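Local atomic coordinates of argonaute protein (Marinitoga piezophila, PDB entry 5I4A), a protein that uses short guide RNAs with a 5'-hydroxyl end to bind complementary single-stranded DNA or RNA targets and cleave them. Residues K442-G447 with E512-L517; D122-V127 with S163-G168; V377-Y382 with P401-K406. One frame throughout, in Å; residues are numbered along the deposited sequence.

Contact 1 of 3, residues K442-G447 with E512-L517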
loop_
_atom_site.group_PDB
_atom_site.type_symbol
_atom_site.label_atom_id
_atom_site.label_comp_id
_atom_site.label_asym_id
_atom_site.label_seq_id
_atom_site.Cartn_x
_atom_site.Cartn_y
_atom_site.Cartn_z
ATOM N N LYS A 442 -1.182 -18.953 20.916
ATOM C CA LYS A 442 0.218 -19.315 21.103
ATOM C C LYS A 442 1.155 -18.634 20.113
ATOM O O LYS A 442 2.375 -18.802 20.228
ATOM C CB LYS A 442 0.376 -20.829 20.997
ATOM C CG LYS A 442 -0.087 -21.411 19.671
ATOM C CD LYS A 442 -0.057 -22.932 19.711
ATOM C CE LYS A 442 -0.805 -23.542 18.537
ATOM N NZ LYS A 442 -0.885 -25.024 18.651
ATOM N N ASN A 443 0.630 -17.870 19.161
ATOM C CA ASN A 443 1.429 -17.293 18.094
ATOM C C ASN A 443 1.591 -15.789 18.290
ATOM O O ASN A 443 0.696 -15.108 18.798
ATOM C CB ASN A 443 0.792 -17.577 16.732
ATOM C CG ASN A 443 0.523 -19.053 16.517
ATOM O OD1 ASN A 443 1.363 -19.901 16.820
ATOM N ND2 ASN A 443 -0.658 -19.369 15.998
ATOM N N LEU A 444 2.751 -15.282 17.878
ATOM C CA LEU A 444 3.076 -13.862 17.950
ATOM C C LEU A 444 3.169 -13.329 16.526
ATOM O O LEU A 444 4.091 -13.685 15.782
ATOM C CB LEU A 444 4.377 -13.637 18.717
ATOM C CG LEU A 444 4.930 -12.209 18.740
ATOM C CD1 LEU A 444 3.906 -11.253 19.319
ATOM C CD2 LEU A 444 6.231 -12.149 19.526
ATOM N N TYR A 445 2.213 -12.484 16.151
ATOM C CA TYR A 445 2.127 -11.945 14.801
ATOM C C TYR A 445 2.790 -10.574 14.769
ATOM O O TYR A 445 2.351 -9.650 15.460
ATOM C CB TYR A 445 0.669 -11.868 14.349
ATOM C CG TYR A 445 -0.037 -13.206 14.430
ATOM C CD1 TYR A 445 0.211 -14.199 13.494
ATOM C CD2 TYR A 445 -0.937 -13.480 15.452
ATOM C CE1 TYR A 445 -0.422 -15.426 13.566
ATOM C CE2 TYR A 445 -1.576 -14.708 15.533
ATOM C CZ TYR A 445 -1.314 -15.674 14.586
ATOM O OH TYR A 445 -1.943 -16.897 14.657
ATOM N N ILE A 446 3.842 -10.448 13.962
ATOM C CA ILE A 446 4.675 -9.255 13.905
ATOM C C ILE A 446 4.715 -8.762 12.466
ATOM O O ILE A 446 4.898 -9.558 11.537
ATOM C CB ILE A 446 6.095 -9.545 14.427
ATOM C CG1 ILE A 446 6.056 -9.899 15.916
ATOM C CG2 ILE A 446 7.019 -8.362 14.182
ATOM C CD1 ILE A 446 7.376 -10.410 16.454
ATOM N N GLY A 447 4.537 -7.459 12.283
ATOM C CA GLY A 447 4.655 -6.824 10.976
ATOM C C GLY A 447 5.877 -5.924 10.945
ATOM O O GLY A 447 6.201 -5.276 11.942
ATOM N N GLU A 512 4.880 -19.854 21.134
ATOM C CA GLU A 512 5.362 -21.087 20.525
ATOM C C GLU A 512 5.770 -20.858 19.077
ATOM O O GLU A 512 6.724 -21.478 18.595
ATOM C CB GLU A 512 4.299 -22.178 20.620
ATOM C CG GLU A 512 4.892 -23.569 20.603
ATOM C CD GLU A 512 6.027 -23.716 21.605
ATOM O OE1 GLU A 512 5.742 -23.834 22.815
ATOM O OE2 GLU A 512 7.204 -23.689 21.186
ATOM N N ASN A 513 5.086 -19.956 18.380
ATOM C CA ASN A 513 5.402 -19.625 17.001
ATOM C C ASN A 513 5.412 -18.113 16.832
ATOM O O ASN A 513 4.684 -17.392 17.519
ATOM C CB ASN A 513 4.400 -20.262 16.035
ATOM C CG ASN A 513 4.156 -21.728 16.339
ATOM O OD1 ASN A 513 4.965 -22.587 15.988
ATOM N ND2 ASN A 513 3.037 -22.020 16.992
ATOM N N VAL A 514 6.247 -17.637 15.910
ATOM C CA VAL A 514 6.407 -16.211 15.651
ATOM C C VAL A 514 6.285 -15.978 14.151
ATOM O O VAL A 514 7.091 -16.497 13.370
ATOM C CB VAL A 514 7.749 -15.674 16.177
ATOM C CG1 VAL A 514 7.889 -14.196 15.857
ATOM C CG2 VAL A 514 7.861 -15.896 17.678
ATOM N N PHE A 515 5.283 -15.200 13.753
ATOM C CA PHE A 515 5.048 -14.859 12.357
ATOM C C PHE A 515 5.670 -13.496 12.080
ATOM O O PHE A 515 5.271 -12.495 12.685
ATOM C CB PHE A 515 3.553 -14.835 12.042
ATOM C CG PHE A 515 2.887 -16.183 12.110
ATOM C CD1 PHE A 515 2.756 -16.850 13.318
ATOM C CD2 PHE A 515 2.369 -16.773 10.970
ATOM C CE1 PHE A 515 2.141 -18.085 13.383
ATOM C CE2 PHE A 515 1.749 -18.008 11.031
ATOM C CZ PHE A 515 1.637 -18.664 12.240
ATOM N N ILE A 516 6.640 -13.458 11.173
ATOM C CA ILE A 516 7.299 -12.218 10.777
ATOM C C ILE A 516 6.826 -11.901 9.365
ATOM O O ILE A 516 7.251 -12.536 8.393
ATOM C CB ILE A 516 8.827 -12.317 10.851
ATOM C CG1 ILE A 516 9.283 -12.572 12.289
ATOM C CG2 ILE A 516 9.470 -11.046 10.319
ATOM C CD1 ILE A 516 9.424 -14.043 12.634
ATOM N N LEU A 517 5.938 -10.920 9.253
ATOM C CA LEU A 517 5.397 -10.492 7.972
ATOM C C LEU A 517 6.113 -9.217 7.544
ATOM O O LEU A 517 6.160 -8.241 8.299
ATOM C CB LEU A 517 3.890 -10.261 8.069
ATOM C CG LEU A 517 3.126 -11.188 9.022
ATOM C CD1 LEU A 517 1.657 -10.803 9.074
ATOM C CD2 LEU A 517 3.283 -12.653 8.636
#

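Contact 2 of 3, residues D122-V127 with S163-G168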
loop_
_atom_site.group_PDB
_atom_site.type_symbol
_atom_site.label_atom_id
_atom_site.label_comp_id
_atom_site.label_asym_id
_atom_site.label_seq_id
_atom_site.Cartn_x
_atom_site.Cartn_y
_atom_site.Cartn_z
ATOM N N ASP A 122 -14.387 11.689 -24.982
ATOM C CA ASP A 122 -15.573 12.443 -25.378
ATOM C C ASP A 122 -15.856 13.565 -24.388
ATOM O O ASP A 122 -16.255 14.668 -24.780
ATOM C CB ASP A 122 -16.781 11.511 -25.477
ATOM C CG ASP A 122 -16.530 10.315 -26.375
ATOM O OD1 ASP A 122 -15.921 10.485 -27.454
ATOM O OD2 ASP A 122 -16.947 9.198 -26.000
ATOM N N SER A 123 -15.637 13.303 -23.097
ATOM C CA SER A 123 -16.000 14.270 -22.068
ATOM C C SER A 123 -15.070 15.478 -22.078
ATOM O O SER A 123 -15.512 16.609 -21.841
ATOM C CB SER A 123 -15.992 13.595 -20.695
ATOM O OG SER A 123 -16.107 14.550 -19.654
ATOM N N ASN A 124 -13.781 15.267 -22.343
ATOM C CA ASN A 124 -12.808 16.356 -22.343
ATOM C C ASN A 124 -11.894 16.178 -23.546
ATOM O O ASN A 124 -11.122 15.215 -23.611
ATOM C CB ASN A 124 -12.013 16.392 -21.043
ATOM C CG ASN A 124 -11.370 17.736 -20.798
ATOM O OD1 ASN A 124 -10.654 18.260 -21.650
ATOM N ND2 ASN A 124 -11.635 18.314 -19.635
ATOM N N GLU A 125 -11.973 17.121 -24.488
ATOM C CA GLU A 125 -11.256 16.982 -25.751
ATOM C C GLU A 125 -9.746 17.021 -25.558
ATOM O O GLU A 125 -9.001 16.453 -26.366
ATOM C CB GLU A 125 -11.703 18.081 -26.717
ATOM C CG GLU A 125 -11.283 17.867 -28.159
ATOM C CD GLU A 125 -11.980 16.687 -28.814
ATOM O OE1 GLU A 125 -12.902 16.106 -28.201
ATOM O OE2 GLU A 125 -11.604 16.342 -29.953
ATOM N N ASN A 126 -9.274 17.666 -24.495
ATOM C CA ASN A 126 -7.849 17.872 -24.283
ATOM C C ASN A 126 -7.177 16.734 -23.521
ATOM O O ASN A 126 -6.009 16.866 -23.144
ATOM C CB ASN A 126 -7.616 19.194 -23.546
ATOM C CG ASN A 126 -8.155 20.391 -24.307
ATOM O OD1 ASN A 126 -7.485 20.941 -25.180
ATOM N ND2 ASN A 126 -9.373 20.803 -23.972
ATOM N N VAL A 127 -7.872 15.620 -23.292
ATOM C CA VAL A 127 -7.329 14.501 -22.530
ATOM C C VAL A 127 -7.261 13.275 -23.430
ATOM O O VAL A 127 -8.235 12.950 -24.120
ATOM C CB VAL A 127 -8.165 14.210 -21.270
ATOM C CG1 VAL A 127 -7.562 13.049 -20.498
ATOM C CG2 VAL A 127 -8.249 15.448 -20.391
ATOM N N SER A 163 -1.069 23.082 -23.373
ATOM C CA SER A 163 -2.251 22.312 -23.004
ATOM C C SER A 163 -3.254 23.224 -22.311
ATOM O O SER A 163 -2.929 23.851 -21.295
ATOM C CB SER A 163 -1.877 21.137 -22.101
ATOM O OG SER A 163 -3.021 20.372 -21.761
ATOM N N ALA A 164 -4.471 23.287 -22.857
ATOM C CA ALA A 164 -5.513 24.117 -22.261
ATOM C C ALA A 164 -5.828 23.672 -20.839
ATOM O O ALA A 164 -5.968 24.504 -19.935
ATOM C CB ALA A 164 -6.772 24.081 -23.127
ATOM N N ILE A 165 -5.941 22.367 -20.622
ATOM C CA ILE A 165 -6.209 21.808 -19.303
ATOM C C ILE A 165 -4.880 21.536 -18.611
ATOM O O ILE A 165 -3.850 21.314 -19.256
ATOM C CB ILE A 165 -7.072 20.532 -19.412
ATOM C CG1 ILE A 165 -7.539 20.064 -18.029
ATOM C CG2 ILE A 165 -6.311 19.429 -20.136
ATOM C CD1 ILE A 165 -8.265 18.735 -18.040
ATOM N N LYS A 166 -4.898 21.565 -17.281
ATOM C CA LYS A 166 -3.709 21.350 -16.474
ATOM C C LYS A 166 -4.032 20.422 -15.312
ATOM O O LYS A 166 -5.197 20.145 -15.008
ATOM C CB LYS A 166 -3.138 22.681 -15.966
ATOM C CG LYS A 166 -2.385 23.450 -17.037
ATOM C CD LYS A 166 -2.532 24.950 -16.903
ATOM C CE LYS A 166 -1.708 25.646 -17.972
ATOM N NZ LYS A 166 -1.802 24.930 -19.276
ATOM N N SER A 167 -2.977 19.931 -14.668
ATOM C CA SER A 167 -3.096 19.042 -13.520
ATOM C C SER A 167 -1.942 19.342 -12.570
ATOM O O SER A 167 -1.169 20.281 -12.782
ATOM C CB SER A 167 -3.112 17.572 -13.964
ATOM O OG SER A 167 -1.799 17.044 -14.041
ATOM N N GLY A 168 -1.822 18.535 -11.521
ATOM C CA GLY A 168 -0.786 18.717 -10.530
ATOM C C GLY A 168 0.476 17.913 -10.735
ATOM O O GLY A 168 1.423 18.061 -9.955
#

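Contact 3 of 3, residues V377-Y382 with P401-K406. With nucleotides of chain B.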
loop_
_atom_site.group_PDB
_atom_site.type_symbol
_atom_site.label_atom_id
_atom_site.label_comp_id
_atom_site.label_asym_id
_atom_site.label_seq_id
_atom_site.Cartn_x
_atom_site.Cartn_y
_atom_site.Cartn_z
ATOM N N VAL A 377 -13.943 15.932 19.295
ATOM C CA VAL A 377 -13.370 17.192 18.837
ATOM C C VAL A 377 -13.988 17.510 17.485
ATOM O O VAL A 377 -13.781 16.774 16.511
ATOM C CB VAL A 377 -11.842 17.114 18.744
ATOM C CG1 VAL A 377 -11.265 18.442 18.278
ATOM C CG2 VAL A 377 -11.264 16.701 20.089
ATOM N N LEU A 378 -14.757 18.592 17.424
ATOM C CA LEU A 378 -15.449 18.964 16.199
ATOM C C LEU A 378 -14.511 19.758 15.299
ATOM O O LEU A 378 -14.013 20.821 15.690
ATOM C CB LEU A 378 -16.707 19.772 16.516
ATOM C CG LEU A 378 -17.929 18.987 16.992
ATOM C CD1 LEU A 378 -17.804 18.582 18.457
ATOM C CD2 LEU A 378 -19.196 19.797 16.755
ATOM N N LEU A 379 -14.265 19.235 14.101
ATOM C CA LEU A 379 -13.445 19.900 13.101
ATOM C C LEU A 379 -14.339 20.681 12.148
ATOM O O LEU A 379 -15.366 20.172 11.693
ATOM C CB LEU A 379 -12.609 18.887 12.317
ATOM C CG LEU A 379 -11.803 17.849 13.104
ATOM C CD1 LEU A 379 -11.120 16.878 12.158
ATOM C CD2 LEU A 379 -10.782 18.515 14.018
ATOM N N ASP A 380 -13.944 21.920 11.851
ATOM C CA ASP A 380 -14.719 22.742 10.927
ATOM C C ASP A 380 -14.643 22.214 9.501
ATOM O O ASP A 380 -15.609 22.337 8.740
ATOM C CB ASP A 380 -14.232 24.188 10.981
ATOM C CG ASP A 380 -14.656 24.892 12.252
ATOM O OD1 ASP A 380 -15.855 24.826 12.594
ATOM O OD2 ASP A 380 -13.788 25.502 12.911
ATOM N N LYS A 381 -13.515 21.617 9.130
ATOM C CA LYS A 381 -13.302 21.094 7.788
ATOM C C LYS A 381 -12.207 20.044 7.871
ATOM O O LYS A 381 -11.519 19.920 8.887
ATOM C CB LYS A 381 -12.917 22.210 6.813
ATOM C CG LYS A 381 -11.701 22.998 7.273
ATOM C CD LYS A 381 -11.191 23.946 6.203
ATOM C CE LYS A 381 -9.883 24.592 6.641
ATOM N NZ LYS A 381 -8.839 23.571 6.946
ATOM N N TYR A 382 -12.047 19.288 6.788
ATOM C CA TYR A 382 -10.954 18.327 6.728
ATOM C C TYR A 382 -9.625 19.063 6.839
ATOM O O TYR A 382 -9.378 20.038 6.124
ATOM C CB TYR A 382 -11.013 17.520 5.431
ATOM C CG TYR A 382 -10.152 16.275 5.452
ATOM C CD1 TYR A 382 -10.629 15.087 5.996
ATOM C CD2 TYR A 382 -8.864 16.284 4.931
ATOM C CE1 TYR A 382 -9.849 13.946 6.020
ATOM C CE2 TYR A 382 -8.077 15.147 4.950
ATOM C CZ TYR A 382 -8.574 13.981 5.497
ATOM O OH TYR A 382 -7.796 12.846 5.519
ATOM N N PRO A 401 -11.663 12.930 16.750
ATOM C CA PRO A 401 -12.175 14.042 15.942
ATOM C C PRO A 401 -13.295 13.594 15.016
ATOM O O PRO A 401 -13.392 12.428 14.628
ATOM C CB PRO A 401 -10.949 14.505 15.144
ATOM C CG PRO A 401 -9.765 13.729 15.711
ATOM C CD PRO A 401 -10.340 12.482 16.293
ATOM N N ILE A 402 -14.148 14.551 14.658
ATOM C CA ILE A 402 -15.234 14.299 13.714
ATOM C C ILE A 402 -15.575 15.604 13.006
ATOM O O ILE A 402 -15.568 16.678 13.616
ATOM C CB ILE A 402 -16.469 13.684 14.411
ATOM C CG1 ILE A 402 -17.576 13.400 13.390
ATOM C CG2 ILE A 402 -16.971 14.588 15.534
ATOM C CD1 ILE A 402 -18.726 12.583 13.934
ATOM N N LEU A 403 -15.855 15.505 11.709
ATOM C CA LEU A 403 -16.186 16.680 10.917
ATOM C C LEU A 403 -17.519 17.272 11.357
ATOM O O LEU A 403 -18.504 16.550 11.548
ATOM C CB LEU A 403 -16.225 16.318 9.432
ATOM C CG LEU A 403 -14.888 15.858 8.850
ATOM C CD1 LEU A 403 -15.038 15.453 7.392
ATOM C CD2 LEU A 403 -13.849 16.959 8.999
ATOM N N LYS A 404 -17.541 18.598 11.521
ATOM C CA LYS A 404 -18.767 19.295 11.903
ATOM C C LYS A 404 -19.912 18.975 10.951
ATOM O O LYS A 404 -21.057 18.800 11.383
ATOM C CB LYS A 404 -18.509 20.805 11.957
ATOM C CG LYS A 404 -19.623 21.669 11.367
ATOM C CD LYS A 404 -19.270 23.154 11.402
ATOM C CE LYS A 404 -18.254 23.523 10.328
ATOM N NZ LYS A 404 -17.801 24.939 10.454
ATOM N N GLU A 405 -19.619 18.872 9.649
ATOM C CA GLU A 405 -20.674 18.607 8.675
ATOM C C GLU A 405 -21.305 17.237 8.878
ATOM O O GLU A 405 -22.496 17.057 8.604
ATOM C CB GLU A 405 -20.140 18.728 7.245
ATOM C CG GLU A 405 -18.743 18.178 7.022
ATOM C CD GLU A 405 -17.678 19.235 7.206
ATOM O OE1 GLU A 405 -17.554 19.772 8.330
ATOM O OE2 GLU A 405 -16.976 19.541 6.219
ATOM N N LYS A 406 -20.530 16.258 9.346
ATOM C CA LYS A 406 -21.091 14.934 9.583
ATOM C C LYS A 406 -21.902 14.870 10.868
ATOM O O LYS A 406 -22.745 13.977 11.007
ATOM C CB LYS A 406 -19.976 13.888 9.597
ATOM C CG LYS A 406 -19.276 13.759 8.252
ATOM C CD LYS A 406 -18.178 12.709 8.273
ATOM C CE LYS A 406 -17.471 12.639 6.926
ATOM N NZ LYS A 406 -16.538 11.481 6.837
ATOM O "O5'" U B 1 -9.828 10.332 11.109
ATOM C "C5'" U B 1 -10.503 10.982 12.180
ATOM C "C4'" U B 1 -11.207 12.237 11.723
ATOM O "O4'" U B 1 -10.218 13.250 11.400
ATOM C "C3'" U B 1 -12.092 12.082 10.488
ATOM O "O3'" U B 1 -13.271 12.874 10.629
ATOM C "C2'" U B 1 -11.226 12.638 9.362
ATOM O "O2'" U B 1 -11.955 13.181 8.280
ATOM C "C1'" U B 1 -10.410 13.713 10.077
ATOM N N1 U B 1 -9.083 13.911 9.480
ATOM C C2 U B 1 -8.705 15.167 9.044
ATOM O O2 U B 1 -9.424 16.149 9.135
ATOM N N3 U B 1 -7.443 15.231 8.499
ATOM C C4 U B 1 -6.549 14.184 8.348
ATOM O O4 U B 1 -5.447 14.387 7.840
ATOM C C5 U B 1 -7.020 12.921 8.821
ATOM C C6 U B 1 -8.240 12.834 9.354
ATOM P P A B 2 -14.668 12.324 10.057
ATOM O OP1 A B 2 -14.525 12.175 8.590
ATOM O OP2 A B 2 -15.776 13.140 10.612
ATOM O "O5'" A B 2 -14.781 10.853 10.656
ATOM C "C5'" A B 2 -14.829 10.621 12.057
ATOM C "C4'" A B 2 -15.204 9.192 12.344
ATOM O "O4'" A B 2 -16.592 8.982 11.970
ATOM C "C3'" A B 2 -14.438 8.151 11.543
ATOM O "O3'" A B 2 -13.181 7.825 12.109
ATOM C "C2'" A B 2 -15.416 6.986 11.484
ATOM O "O2'" A B 2 -15.431 6.271 12.709
ATOM C "C1'" A B 2 -16.741 7.729 11.341
ATOM N N9 A B 2 -17.075 7.976 9.926
ATOM C C8 A B 2 -17.005 9.165 9.245
ATOM N N7 A B 2 -17.366 9.082 7.986
ATOM C C5 A B 2 -17.692 7.739 7.831
ATOM C C6 A B 2 -18.148 6.996 6.728
ATOM N N6 A B 2 -18.365 7.522 5.518
ATOM N N1 A B 2 -18.373 5.676 6.912
ATOM C C2 A B 2 -18.158 5.148 8.121
ATOM N N3 A B 2 -17.729 5.749 9.230
ATOM C C4 A B 2 -17.516 7.053 9.015
HETATM O O HOH W 1 -14.091 19.161 4.857
#

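Contact 1 of 3, residues K442-G447 with E512-L517
Tyr445 and Phe515 sit side by side on one face of a parallel strand pair, their side chains pointing the same way. Tyr445 CE1 lies over one face of the Phe515 ring, near its rim, 3.5 Å from Phe515 CD1. The planes are oblique, 44° apart. In both residues CG is anti to the carbonyl carbon (Tyr445 chi1 -56°), which leans the rings back toward the start of the strands, where Asn443 and Asn513 also meet side by side. Asn513 ND2 gives a hydrogen bond of 2.7 Å to Asn443 OD1, nearly along the C=O axis, with the two amide planes 53° apart. That oxygen also lies at the edge of the Phe515 ring. At its other end, Asn443 ND2 donates to Tyr445 OH at 3.1 Å. On the other face, Ile446 CD1 meets Val514 CG1 at 3.9 Å, where the two side chains cross. Beneath them runs the parallel ladder, including Leu444 N to Asn513 O at 2.9 Å and Phe515 N to Leu444 O at 2.8 Å. These are adjacent central strands of the RNase H fold of the PIWI domain. Further along them come Asp449 and Asp519, the inferred catalytic aspartates. Helix 595-605 covers the aromatic face, where Gln601 is hydrogen-bonded to Tyr445 OH. Tyr593 also partners Asn443 ND2. Helix 485-507 packs on the opposite face, with Tyr496 against both Ile446 and Val514.

Contact 2 of 3, residues D122-V127 with S163-G168
Ile165 makes most of the apolar contact, reaching toward the turn of residues 124-127 with two branches. Its CG1 is anti to the backbone N (chi1 -171°), which carries the extended arm out to Val127. There Ile165 CD1 meets Val127 CG2 at 4.0 Å, the side chains crossing at a slant. The shorter branch, Ile165 CG2, touches Asn126 CB at 3.7 Å. Ile165 also touches Phe211 of strand 207-211.

Two contacts bring polar groups against carbon. Asn124 comes from the direction opposite to Ile165 and sets its ND2 3.8 Å from Ile165 CD1. Asn126 OD1 lies 3.8 Å from Ala164 CB.

Among the two segments, hydrogen bonds form only within each one. Asn124 OD1 accepts from Asn126 N at 3.2 Å, in the carbonyl plane and on a lone pair, which makes an Asx turn. It overlaps a type I beta turn from Asn124 to Val127, with Val127 N bonded to Asn124 O. On the other segment, Ser163 OG donates to Ile165 O at 2.8 Å. From outside, Glu224 binds the backbone N of Asp122 and Ser123.

The contact joins a loop of linker L1 to a loop of the PAZ domain. No hydrogen bond links the two segments, so their fit rests on van der Waals packing, while polar bonds within each loop, and to neighbours such as Glu224, help set its shape.

Contact 3 of 3, residues V377-Y382 with P401-K406
Tyr382 lays one face of its ring on the base of U1 of chain B, and Leu403, from the other segment, packs against the backbone at Lys381 and Tyr382. U1 N3 stands over the ring, offset toward the rim, 3.4 Å from Tyr382 CZ. U1 O2' lies out beside the ring, 3.2 Å from Tyr382 CE1, on the side where the base sits. Leu403 CD2 touches Tyr382 N at 3.7 Å. Nearby, Leu379 CD1 meets both Pro401 CB and U1 O2.

Strands 374-379 and 398-403 are the parallel neighbours of a beta-alpha-beta unit in the Mid domain. Leu379 N bonds to Ile402 O, and Leu379 O takes Lys404 N at 2.7 Å where the second strand turns into helix 404-409. At this N-cap, Leu403 N donates almost straight (178°) to A2 OP2 of chain B at 2.6 Å. The extended Lys406 chain brings NZ to both A2 OP1 and A2 N7. At the far side Lys404, bent at chi3 (75°), forms a salt bridge from NZ to Asp380 OD1, 2.9 Å long. Ser303 and Gln307 also hold that carboxylate. A water spans Tyr382 N and Glu405 OE2.

The start of the guide RNA is thus held by ring contact and by polar bonds together. A first base laid over the Tyr382 ring is followed by a phosphate held by a backbone N-H, a lysine and probably the helix dipole.

Overall arrangement
Contact 1 is core: a parallel strand pair in the central sheet of the PIWI domain, sealed by helices on both faces. Contact 3 is also a parallel strand pair, but in the Mid domain and only partly buried, and in contact with the guide RNA. Contact 2 is a surface meeting of two loops, from linker L1 and the PAZ domain, in the other lobe. Chemistry follows place. Contact 1 combines a backbone ladder with aromatic and amide packing, contact 3 adds charge and nucleotide binding, and contact 2 has only van der Waals packing across it. None touches another. The centres of contacts 1 and 2 are about 50 Å apart, on opposite sides of the chain's centre.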